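Local coordinates for virulent strain associated lipoprotein (Borreliella spielmanii A14S, PDB 6FZZ), which is an outer surface lipoprotein of the PFam54 family that probably binds glutathione, like its Borrelia burgdorferi relative BBE31, which is important in colonising the mammalian host, at residues R33-E43 / K74-N85. Sequence-based numbering, arbitrary orientation.
Sequences RKKYEKKLKEE and KAYRKLTYGILN
Tyr36 and Leu40 pack against Gly82 and Lys78 where two helices of this all-helical PFam54 fold cross with knobs-into-holes packing: segment 33-41, at the C-terminal end of helix 15-41, crosses segment 74-83 of helix 71-83 at 122°, the axes 8.5 Å apart at their closest. Glycine suits the crossing because, with no side chain, its CA can come close over the middle of an aromatic face; Gly82 CA sits 3.4 Å from the centroid of the Tyr36 ring in a CH-pi contact, while the ring's hydroxyl is hydrogen-bonded to Lys155 of helix 138-170. Leu40, a compact branched knob, fits among Lys74, Arg77, Lys78 and Tyr81, its CD1 3.8 Å from Lys74 O. In return Lys78 enters the hole formed by Arg33, Tyr36, Glu37 and Leu40. CG of Lys78 stands anti to the backbone N (chi1 179°), which lays its methylenes alongside Glu37. Asp120 forms a salt bridge with Arg33 and a weak, long ion pair with Lys78, probably easing their like charges. Just past the helix end, Glu43 forms a side-on salt bridge with Arg77, opposite charges paired through two hydrogen bonds, with Arg77 NH2 2.6 Å from Glu43 OE2. Glu43 OE1 takes Arg77 NE on its syn lone pair at 2.9 Å and Tyr81 OH on its anti lone pair at 2.7 Å.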
loop_
_atom_site.group_PDB
_atom_site.type_symbol
_atom_site.label_atom_id
_atom_site.label_comp_id
_atom_site.label_asym_id
_atom_site.label_seq_id
_atom_site.Cartn_x
_atom_site.Cartn_y
_atom_site.Cartn_z
ATOM N N ARG A 33 2.628 1.277 -10.759
ATOM C CA ARG A 33 2.076 2.565 -10.341
ATOM C C ARG A 33 1.095 3.103 -11.371
ATOM O O ARG A 33 0.062 3.696 -11.005
ATOM C CB ARG A 33 3.161 3.627 -10.110
ATOM C CG ARG A 33 2.525 4.918 -9.674
ATOM C CD ARG A 33 3.510 6.015 -9.376
ATOM N NE ARG A 33 2.990 7.063 -8.461
ATOM C CZ ARG A 33 2.869 8.378 -8.734
ATOM N NH1 ARG A 33 3.100 8.856 -9.964
ATOM N NH2 ARG A 33 2.520 9.247 -7.756
ATOM N N LYS A 34 1.404 2.932 -12.656
ATOM C CA LYS A 34 0.520 3.459 -13.733
ATOM C C LYS A 34 -0.847 2.738 -13.744
ATOM O O LYS A 34 -1.901 3.343 -13.978
ATOM C CB LYS A 34 1.200 3.390 -15.117
ATOM C CG LYS A 34 2.272 4.437 -15.286
ATOM C CD LYS A 34 3.178 4.127 -16.472
ATOM C CE LYS A 34 3.443 5.355 -17.343
ATOM N NZ LYS A 34 4.887 5.471 -17.662
ATOM N N LYS A 35 -0.821 1.461 -13.422
ATOM C CA LYS A 35 -2.008 0.684 -13.171
ATOM C C LYS A 35 -2.991 1.281 -12.146
ATOM O O LYS A 35 -4.210 1.358 -12.340
ATOM C CB LYS A 35 -1.598 -0.703 -12.741
ATOM C CG LYS A 35 -2.463 -1.826 -13.281
ATOM C CD LYS A 35 -1.783 -3.192 -13.010
ATOM C CE LYS A 35 -1.653 -3.508 -11.518
ATOM N NZ LYS A 35 -1.289 -4.941 -11.267
ATOM N N TYR A 36 -2.450 1.674 -11.032
ATOM C CA TYR A 36 -3.229 2.330 -10.004
ATOM C C TYR A 36 -3.772 3.683 -10.412
ATOM O O TYR A 36 -4.861 3.988 -9.989
ATOM C CB TYR A 36 -2.375 2.450 -8.748
ATOM C CG TYR A 36 -1.702 1.143 -8.403
ATOM C CD1 TYR A 36 -2.328 -0.077 -8.669
ATOM C CD2 TYR A 36 -0.412 1.132 -7.842
ATOM C CE1 TYR A 36 -1.665 -1.279 -8.392
ATOM C CE2 TYR A 36 0.224 -0.049 -7.498
ATOM C CZ TYR A 36 -0.363 -1.243 -7.827
ATOM O OH TYR A 36 0.285 -2.397 -7.501
ATOM N N GLU A 37 -3.010 4.465 -11.203
ATOM C CA GLU A 37 -3.477 5.773 -11.746
ATOM C C GLU A 37 -4.633 5.504 -12.650
ATOM O O GLU A 37 -5.598 6.218 -12.625
ATOM C CB GLU A 37 -2.407 6.552 -12.508
ATOM C CG GLU A 37 -1.314 7.143 -11.642
ATOM C CD GLU A 37 -0.051 7.419 -12.450
ATOM O OE1 GLU A 37 -0.145 7.475 -13.667
ATOM O OE2 GLU A 37 1.035 7.579 -11.893
ATOM N N LYS A 38 -4.546 4.427 -13.418
ATOM C CA LYS A 38 -5.620 4.025 -14.316
ATOM C C LYS A 38 -6.859 3.586 -13.542
ATOM O O LYS A 38 -7.956 3.955 -13.947
ATOM C CB LYS A 38 -5.115 2.971 -15.340
ATOM C CG LYS A 38 -6.220 2.326 -16.164
ATOM C CD LYS A 38 -5.670 1.599 -17.398
ATOM C CE LYS A 38 -6.783 1.314 -18.410
ATOM N NZ LYS A 38 -6.359 0.377 -19.479
ATOM N N LYS A 39 -6.723 2.870 -12.409
ATOM C CA LYS A 39 -7.867 2.499 -11.638
ATOM C C LYS A 39 -8.554 3.756 -11.037
ATOM O O LYS A 39 -9.796 3.749 -10.841
ATOM C CB LYS A 39 -7.562 1.534 -10.467
ATOM C CG LYS A 39 -7.076 0.142 -10.847
ATOM C CD LYS A 39 -8.146 -0.585 -11.620
ATOM C CE LYS A 39 -7.905 -2.096 -11.704
ATOM N NZ LYS A 39 -8.233 -2.426 -13.094
ATOM N N LEU A 40 -7.767 4.765 -10.669
ATOM C CA LEU A 40 -8.376 6.041 -10.237
ATOM C C LEU A 40 -9.092 6.795 -11.418
ATOM O O LEU A 40 -10.261 7.262 -11.308
ATOM C CB LEU A 40 -7.351 6.918 -9.567
ATOM C CG LEU A 40 -7.822 8.390 -9.265
ATOM C CD1 LEU A 40 -8.789 8.398 -8.106
ATOM C CD2 LEU A 40 -6.597 9.209 -9.041
ATOM N N LYS A 41 -8.426 6.868 -12.550
ATOM C CA LYS A 41 -9.018 7.510 -13.711
ATOM C C LYS A 41 -10.313 6.875 -14.138
ATOM O O LYS A 41 -11.226 7.587 -14.613
ATOM C CB LYS A 41 -7.989 7.603 -14.865
ATOM C CG LYS A 41 -6.987 8.724 -14.613
ATOM C CD LYS A 41 -5.681 8.592 -15.388
ATOM C CE LYS A 41 -5.873 8.755 -16.860
ATOM N NZ LYS A 41 -4.531 9.003 -17.438
ATOM N N GLU A 42 -10.441 5.551 -13.971
ATOM C CA GLU A 42 -11.678 4.848 -14.346
ATOM C C GLU A 42 -12.510 4.508 -13.198
ATOM O O GLU A 42 -13.408 3.681 -13.335
ATOM C CB GLU A 42 -11.374 3.523 -15.118
ATOM C CG GLU A 42 -10.454 3.803 -16.273
ATOM C CD GLU A 42 -10.052 2.565 -17.110
ATOM O OE1 GLU A 42 -10.325 1.411 -16.687
ATOM O OE2 GLU A 42 -9.447 2.793 -18.184
ATOM N N GLU A 43 -12.298 5.131 -12.042
ATOM C CA GLU A 43 -13.075 4.725 -10.875
ATOM C C GLU A 43 -14.599 4.941 -11.058
ATOM O O GLU A 43 -15.054 6.000 -11.470
ATOM C CB GLU A 43 -12.552 5.317 -9.554
ATOM C CG GLU A 43 -13.142 6.602 -9.170
ATOM C CD GLU A 43 -12.586 7.157 -7.882
ATOM O OE1 GLU A 43 -11.885 6.488 -7.069
ATOM O OE2 GLU A 43 -12.787 8.343 -7.789
ATOM N N LYS A 74 -8.058 11.970 -3.862
ATOM C CA LYS A 74 -7.767 11.133 -5.025
ATOM C C LYS A 74 -6.460 10.352 -4.864
ATOM O O LYS A 74 -6.431 9.149 -5.165
ATOM C CB LYS A 74 -7.724 11.940 -6.299
ATOM C CG LYS A 74 -9.102 12.509 -6.619
ATOM C CD LYS A 74 -9.021 13.238 -7.940
ATOM C CE LYS A 74 -10.315 13.881 -8.331
ATOM N NZ LYS A 74 -9.997 14.553 -9.622
ATOM N N ALA A 75 -5.431 11.023 -4.350
ATOM C CA ALA A 75 -4.124 10.380 -4.055
ATOM C C ALA A 75 -4.279 9.230 -3.055
ATOM O O ALA A 75 -3.722 8.117 -3.246
ATOM C CB ALA A 75 -3.100 11.419 -3.591
ATOM N N TYR A 76 -5.036 9.479 -1.987
ATOM C CA TYR A 76 -5.234 8.484 -0.910
ATOM C C TYR A 76 -5.962 7.290 -1.562
ATOM O O TYR A 76 -5.601 6.138 -1.342
ATOM C CB TYR A 76 -6.079 9.097 0.220
ATOM C CG TYR A 76 -6.240 8.274 1.455
ATOM C CD1 TYR A 76 -6.930 7.045 1.438
ATOM C CD2 TYR A 76 -5.751 8.756 2.696
ATOM C CE1 TYR A 76 -7.075 6.301 2.604
ATOM C CE2 TYR A 76 -5.860 7.993 3.840
ATOM C CZ TYR A 76 -6.544 6.785 3.786
ATOM O OH TYR A 76 -6.667 6.091 4.941
ATOM N N ARG A 77 -7.004 7.548 -2.370
ATOM C CA ARG A 77 -7.684 6.434 -3.056
ATOM C C ARG A 77 -6.782 5.616 -3.978
ATOM O O ARG A 77 -6.838 4.379 -3.989
ATOM C CB ARG A 77 -8.901 6.918 -3.836
ATOM C CG ARG A 77 -9.962 7.419 -2.922
ATOM C CD ARG A 77 -11.354 7.462 -3.579
ATOM N NE ARG A 77 -11.485 8.245 -4.853
ATOM C CZ ARG A 77 -11.773 9.536 -4.941
ATOM N NH1 ARG A 77 -11.815 10.291 -3.873
ATOM N NH2 ARG A 77 -11.960 10.099 -6.123
ATOM N N LYS A 78 -6.010 6.302 -4.797
ATOM C CA LYS A 78 -5.039 5.661 -5.664
ATOM C C LYS A 78 -4.075 4.779 -4.859
ATOM O O LYS A 78 -3.812 3.680 -5.267
ATOM C CB LYS A 78 -4.255 6.742 -6.425
ATOM C CG LYS A 78 -3.174 6.254 -7.360
ATOM C CD LYS A 78 -2.273 7.376 -7.899
ATOM C CE LYS A 78 -1.149 7.715 -6.924
ATOM N NZ LYS A 78 -0.235 6.566 -6.627
ATOM N N LEU A 79 -3.584 5.253 -3.704
ATOM C CA LEU A 79 -2.676 4.446 -2.861
ATOM C C LEU A 79 -3.444 3.242 -2.313
ATOM O O LEU A 79 -2.866 2.151 -2.118
ATOM C CB LEU A 79 -2.091 5.273 -1.768
ATOM C CG LEU A 79 -1.110 6.386 -2.252
ATOM C CD1 LEU A 79 -0.705 7.298 -1.126
ATOM C CD2 LEU A 79 0.186 5.817 -2.883
ATOM N N THR A 80 -4.741 3.432 -2.065
ATOM C CA THR A 80 -5.624 2.331 -1.644
ATOM C C THR A 80 -5.725 1.209 -2.699
ATOM O O THR A 80 -5.597 0.030 -2.383
ATOM C CB THR A 80 -7.039 2.850 -1.228
ATOM O OG1 THR A 80 -6.935 3.788 -0.139
ATOM C CG2 THR A 80 -7.895 1.673 -0.754
ATOM N N TYR A 81 -5.958 1.601 -3.960
ATOM C CA TYR A 81 -6.023 0.667 -5.087
ATOM C C TYR A 81 -4.661 -0.064 -5.238
ATOM O O TYR A 81 -4.598 -1.241 -5.619
ATOM C CB TYR A 81 -6.391 1.435 -6.367
ATOM C CG TYR A 81 -7.702 2.202 -6.232
ATOM C CD1 TYR A 81 -8.740 1.678 -5.466
ATOM C CD2 TYR A 81 -7.928 3.390 -6.906
ATOM C CE1 TYR A 81 -9.921 2.344 -5.339
ATOM C CE2 TYR A 81 -9.132 4.072 -6.794
ATOM C CZ TYR A 81 -10.113 3.544 -6.000
ATOM O OH TYR A 81 -11.356 4.128 -5.818
ATOM N N GLY A 82 -3.584 0.635 -4.909
ATOM C CA GLY A 82 -2.260 0.034 -4.938
ATOM C C GLY A 82 -2.042 -1.077 -3.899
ATOM O O GLY A 82 -1.573 -2.151 -4.242
ATOM N N ILE A 83 -2.365 -0.803 -2.644
ATOM C CA ILE A 83 -2.120 -1.729 -1.561
ATOM C C ILE A 83 -3.135 -2.864 -1.617
ATOM O O ILE A 83 -2.825 -4.022 -1.263
ATOM C CB ILE A 83 -2.117 -1.025 -0.160
ATOM C CG1 ILE A 83 -1.565 -1.983 0.927
ATOM C CG2 ILE A 83 -3.493 -0.578 0.297
ATOM C CD1 ILE A 83 -0.101 -2.273 0.797
ATOM N N LEU A 84 -4.311 -2.584 -2.176
ATOM C CA LEU A 84 -5.312 -3.666 -2.371
ATOM C C LEU A 84 -5.260 -4.232 -3.791
ATOM O O LEU A 84 -6.254 -4.694 -4.336
ATOM C CB LEU A 84 -6.698 -3.133 -2.055
ATOM C CG LEU A 84 -6.923 -2.559 -0.632
ATOM C CD1 LEU A 84 -8.389 -2.168 -0.478
ATOM C CD2 LEU A 84 -6.528 -3.613 0.420
ATOM N N ASN A 85 -4.109 -4.162 -4.420
ATOM C CA ASN A 85 -4.086 -4.390 -5.866
ATOM C C ASN A 85 -4.314 -5.841 -6.303
ATOM O O ASN A 85 -4.633 -6.123 -7.460
ATOM C CB ASN A 85 -2.844 -3.786 -6.470
ATOM C CG ASN A 85 -1.602 -4.614 -6.244
ATOM O OD1 ASN A 85 -1.367 -5.172 -5.163
ATOM N ND2 ASN A 85 -0.777 -4.678 -7.280
#